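Local coordinates for mitogen (Streptococcus dysgalactiae, PDB 2J4X), which is a secreted bacterial superantigen of the staphylococcal/streptococcal toxin family that binds zinc and probably acts as a toxin through T-cell stimulation, at residues Phe137-Leu148 with Thr177-His185. Sequence-based numbering, arbitrary orientation.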
# COMPACT_ATOMS: atom_id res chain seq x y z
N PHE A 137 -2.35 -2.16 -5.18
CA PHE A 137 -3.13 -1.17 -4.44
C PHE A 137 -2.43 -0.97 -3.08
O PHE A 137 -2.41 0.14 -2.54
CB PHE A 137 -4.56 -1.69 -4.22
CG PHE A 137 -5.34 -0.88 -3.21
CD1 PHE A 137 -5.80 0.39 -3.52
CD2 PHE A 137 -5.57 -1.38 -1.93
CE1 PHE A 137 -6.47 1.14 -2.57
CE2 PHE A 137 -6.24 -0.62 -0.97
CZ PHE A 137 -6.68 0.64 -1.30
N GLN A 138 -1.85 -2.04 -2.52
CA GLN A 138 -1.16 -1.95 -1.24
C GLN A 138 -0.07 -0.88 -1.28
O GLN A 138 0.08 -0.13 -0.31
CB GLN A 138 -0.53 -3.28 -0.85
CG GLN A 138 0.34 -3.11 0.39
CD GLN A 138 0.96 -4.39 0.90
OE1 GLN A 138 1.57 -4.42 1.96
NE2 GLN A 138 0.80 -5.47 0.13
N GLU A 139 0.68 -0.83 -2.39
CA GLU A 139 1.75 0.15 -2.55
C GLU A 139 1.22 1.58 -2.54
O GLU A 139 1.75 2.44 -1.83
CB GLU A 139 2.52 -0.06 -3.85
CG GLU A 139 3.61 1.02 -4.05
CD GLU A 139 4.39 0.91 -5.34
OE1 GLU A 139 4.54 -0.20 -5.88
OE2 GLU A 139 4.87 1.95 -5.81
N ILE A 140 0.19 1.85 -3.35
CA ILE A 140 -0.44 3.17 -3.39
C ILE A 140 -0.97 3.54 -1.99
O ILE A 140 -0.68 4.62 -1.48
CB ILE A 140 -1.66 3.19 -4.33
CG1 ILE A 140 -1.22 2.86 -5.76
CG2 ILE A 140 -2.34 4.55 -4.26
CD1 ILE A 140 -2.37 2.81 -6.76
N ASP A 141 -1.73 2.63 -1.37
CA ASP A 141 -2.33 2.89 -0.07
C ASP A 141 -1.30 3.21 1.00
O ASP A 141 -1.44 4.19 1.73
CB ASP A 141 -3.20 1.69 0.34
CG ASP A 141 -4.14 2.01 1.51
OD1 ASP A 141 -4.65 3.15 1.56
OD2 ASP A 141 -4.38 1.14 2.36
N VAL A 142 -0.27 2.38 1.09
CA VAL A 142 0.80 2.57 2.06
C VAL A 142 1.62 3.84 1.83
O VAL A 142 1.95 4.55 2.77
CB VAL A 142 1.77 1.34 2.05
CG1 VAL A 142 3.06 1.68 2.84
CG2 VAL A 142 1.04 0.11 2.64
N ARG A 143 1.98 4.13 0.59
CA ARG A 143 2.74 5.35 0.32
C ARG A 143 1.85 6.60 0.58
O ARG A 143 2.32 7.64 1.08
CB ARG A 143 3.26 5.33 -1.12
CG ARG A 143 4.26 4.21 -1.40
CD ARG A 143 4.72 4.22 -2.86
NE ARG A 143 5.41 5.46 -3.22
CZ ARG A 143 5.79 5.77 -4.46
NH1 ARG A 143 5.54 4.94 -5.45
NH2 ARG A 143 6.42 6.91 -4.71
N LEU A 144 0.56 6.50 0.24
CA LEU A 144 -0.34 7.62 0.44
C LEU A 144 -0.50 7.90 1.91
O LEU A 144 -0.50 9.06 2.33
CB LEU A 144 -1.72 7.36 -0.20
CG LEU A 144 -2.74 8.50 -0.10
CD1 LEU A 144 -3.63 8.53 -1.32
CD2 LEU A 144 -3.55 8.35 1.17
N ARG A 145 -0.64 6.84 2.70
CA ARG A 145 -0.81 7.01 4.15
C ARG A 145 0.46 7.57 4.79
O ARG A 145 0.38 8.48 5.60
CB ARG A 145 -1.20 5.68 4.83
CG ARG A 145 -2.60 5.23 4.49
CD ARG A 145 -2.90 3.86 5.06
NE ARG A 145 -4.12 3.31 4.48
CZ ARG A 145 -5.18 2.91 5.18
NH1 ARG A 145 -5.19 3.00 6.50
NH2 ARG A 145 -6.21 2.40 4.55
N LYS A 146 1.63 7.03 4.40
CA LYS A 146 2.91 7.48 4.93
C LYS A 146 3.17 8.96 4.60
O LYS A 146 3.69 9.71 5.42
CB LYS A 146 4.05 6.60 4.40
CG LYS A 146 4.20 5.29 5.14
CD LYS A 146 5.30 4.42 4.50
CE LYS A 146 5.55 3.10 5.24
NZ LYS A 146 6.33 3.30 6.47
N SER A 147 2.78 9.38 3.41
CA SER A 147 2.93 10.77 3.01
C SER A 147 2.04 11.67 3.91
O SER A 147 2.43 12.76 4.31
CB SER A 147 2.54 10.90 1.53
OG SER A 147 2.38 12.26 1.15
N LEU A 148 0.84 11.19 4.23
CA LEU A 148 -0.08 11.93 5.08
C LEU A 148 0.40 11.89 6.54
O LEU A 148 0.16 12.83 7.30
CB LEU A 148 -1.49 11.33 4.98
CG LEU A 148 -2.31 11.56 3.71
CD1 LEU A 148 -3.53 10.67 3.72
CD2 LEU A 148 -2.71 13.02 3.60
N THR A 177 -14.41 5.78 -9.30
CA THR A 177 -13.51 5.95 -8.14
C THR A 177 -13.41 4.69 -7.31
O THR A 177 -14.34 3.90 -7.26
CB THR A 177 -14.05 7.04 -7.18
OG1 THR A 177 -14.14 8.30 -7.86
CG2 THR A 177 -13.13 7.20 -5.98
N LYS A 178 -12.27 4.51 -6.64
CA LYS A 178 -12.10 3.39 -5.72
C LYS A 178 -11.80 4.06 -4.39
O LYS A 178 -10.76 4.68 -4.23
CB LYS A 178 -10.95 2.47 -6.10
CG LYS A 178 -10.78 1.33 -5.10
CD LYS A 178 -9.62 0.45 -5.50
CE LYS A 178 -9.00 -0.25 -4.31
NZ LYS A 178 -9.76 -1.42 -3.78
N PHE A 179 -12.74 3.94 -3.45
CA PHE A 179 -12.62 4.56 -2.14
C PHE A 179 -12.10 3.61 -1.05
O PHE A 179 -12.41 2.41 -1.04
CB PHE A 179 -13.99 5.11 -1.71
CG PHE A 179 -14.43 6.34 -2.47
CD1 PHE A 179 -15.66 6.35 -3.13
CD2 PHE A 179 -13.64 7.49 -2.49
CE1 PHE A 179 -16.11 7.50 -3.79
CE2 PHE A 179 -14.08 8.64 -3.14
CZ PHE A 179 -15.32 8.64 -3.79
N THR A 180 -11.32 4.17 -0.12
CA THR A 180 -10.75 3.38 0.97
C THR A 180 -10.81 4.16 2.27
O THR A 180 -10.48 5.34 2.31
CB THR A 180 -9.28 2.99 0.67
OG1 THR A 180 -9.24 2.22 -0.54
CG2 THR A 180 -8.69 2.17 1.80
N ASP A 181 -11.22 3.49 3.34
CA ASP A 181 -11.32 4.11 4.66
C ASP A 181 -9.91 4.21 5.21
O ASP A 181 -9.24 3.19 5.35
CB ASP A 181 -12.18 3.26 5.58
CG ASP A 181 -12.60 3.98 6.82
OD1 ASP A 181 -11.88 4.88 7.27
OD2 ASP A 181 -13.66 3.65 7.38
N LEU A 182 -9.46 5.43 5.51
CA LEU A 182 -8.12 5.69 6.05
C LEU A 182 -7.92 5.21 7.47
O LEU A 182 -6.81 5.24 7.97
CB LEU A 182 -7.81 7.19 6.01
CG LEU A 182 -7.38 7.80 4.68
CD1 LEU A 182 -7.19 9.33 4.82
CD2 LEU A 182 -6.07 7.11 4.23
N PHE A 183 -9.01 4.81 8.11
CA PHE A 183 -8.97 4.32 9.48
C PHE A 183 -9.26 2.84 9.58
O PHE A 183 -9.76 2.35 10.60
CB PHE A 183 -9.93 5.15 10.35
CG PHE A 183 -9.37 6.49 10.72
CD1 PHE A 183 -9.33 7.52 9.78
CD2 PHE A 183 -8.71 6.68 11.93
CE1 PHE A 183 -8.63 8.69 10.03
CE2 PHE A 183 -8.01 7.85 12.19
CZ PHE A 183 -7.96 8.85 11.24
N THR A 184 -8.93 2.12 8.51
CA THR A 184 -9.09 0.68 8.42
C THR A 184 -7.77 0.10 7.88
O THR A 184 -6.90 0.84 7.40
CB THR A 184 -10.25 0.25 7.44
OG1 THR A 184 -9.93 0.60 6.10
CG2 THR A 184 -11.54 0.91 7.81
N HIS A 185 -7.62 -1.22 8.00
CA HIS A 185 -6.43 -1.91 7.49
C HIS A 185 -6.93 -2.83 6.36
O HIS A 185 -7.45 -3.91 6.63
CB HIS A 185 -5.75 -2.76 8.56
CG HIS A 185 -4.43 -3.30 8.13
ND1 HIS A 185 -4.17 -3.67 6.82
CD2 HIS A 185 -3.28 -3.51 8.81
CE1 HIS A 185 -2.92 -4.08 6.72
NE2 HIS A 185 -2.36 -3.99 7.91
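The backbone oxygen of Thr-184 is gripped by both terminal nitrogens of the Arg-145 guanidinium: NH1 lies 2.9 Å from Thr-184 O, nearly in line with the carbonyl though bent at the hydrogen (135°), while the bond from NH2 to the same oxygen is weak. NH2 also makes a weak bond to Asp-181 O, 3.2 Å away, so that the arginine bridges the two ends of the type I turn running from Asp-181 to Thr-184. One helical turn earlier, Asp-141 helps to fix the rotation of the guanidinium. Its OD1 accepts a nearly straight salt-bridge bond from Arg-145 NE (3.0 Å, 168°) that lies in the guanidinium plane but reaches the carboxylate from above its own plane. Trp-168 and Tyr-188 bond to OD1 and OD2 of this buried aspartate, which probably favours its charged form beside the arginine. An extended chain from CG to NE carries Arg-145 out to the turn, and Leu-182 slides past it in the opposite direction, with its CD2 4.0 Å from Arg-145 CG. The other branch of Leu-182 meets Leu-148, CD1 to CD1, at about a right angle. In the beta-grasp domain, helix 137-150 packs here against 177-181, an outermost strand of the five-stranded mixed sheet, and Trp-168 on the neighbouring strand 166-172 touches Leu-144, Thr-180 and Leu-182. At the start of the helix, the ring of Phe-137 is covered on one face by Asp-141 CB and on the opposite face by Lys-178. Lys-178 lays CE over the rim of the ring, a CH-pi contact, and the bend at its last torsion (chi4 77°) brings NZ 4.2 Å from the centroid of the Phe-137 ring, a cation-pi contact almost on the ring normal; NZ also forms a salt bridge with Glu-192. Thr-180 meets the same ring at its edge, with OG1 3.1 Å from Phe-137 CZ.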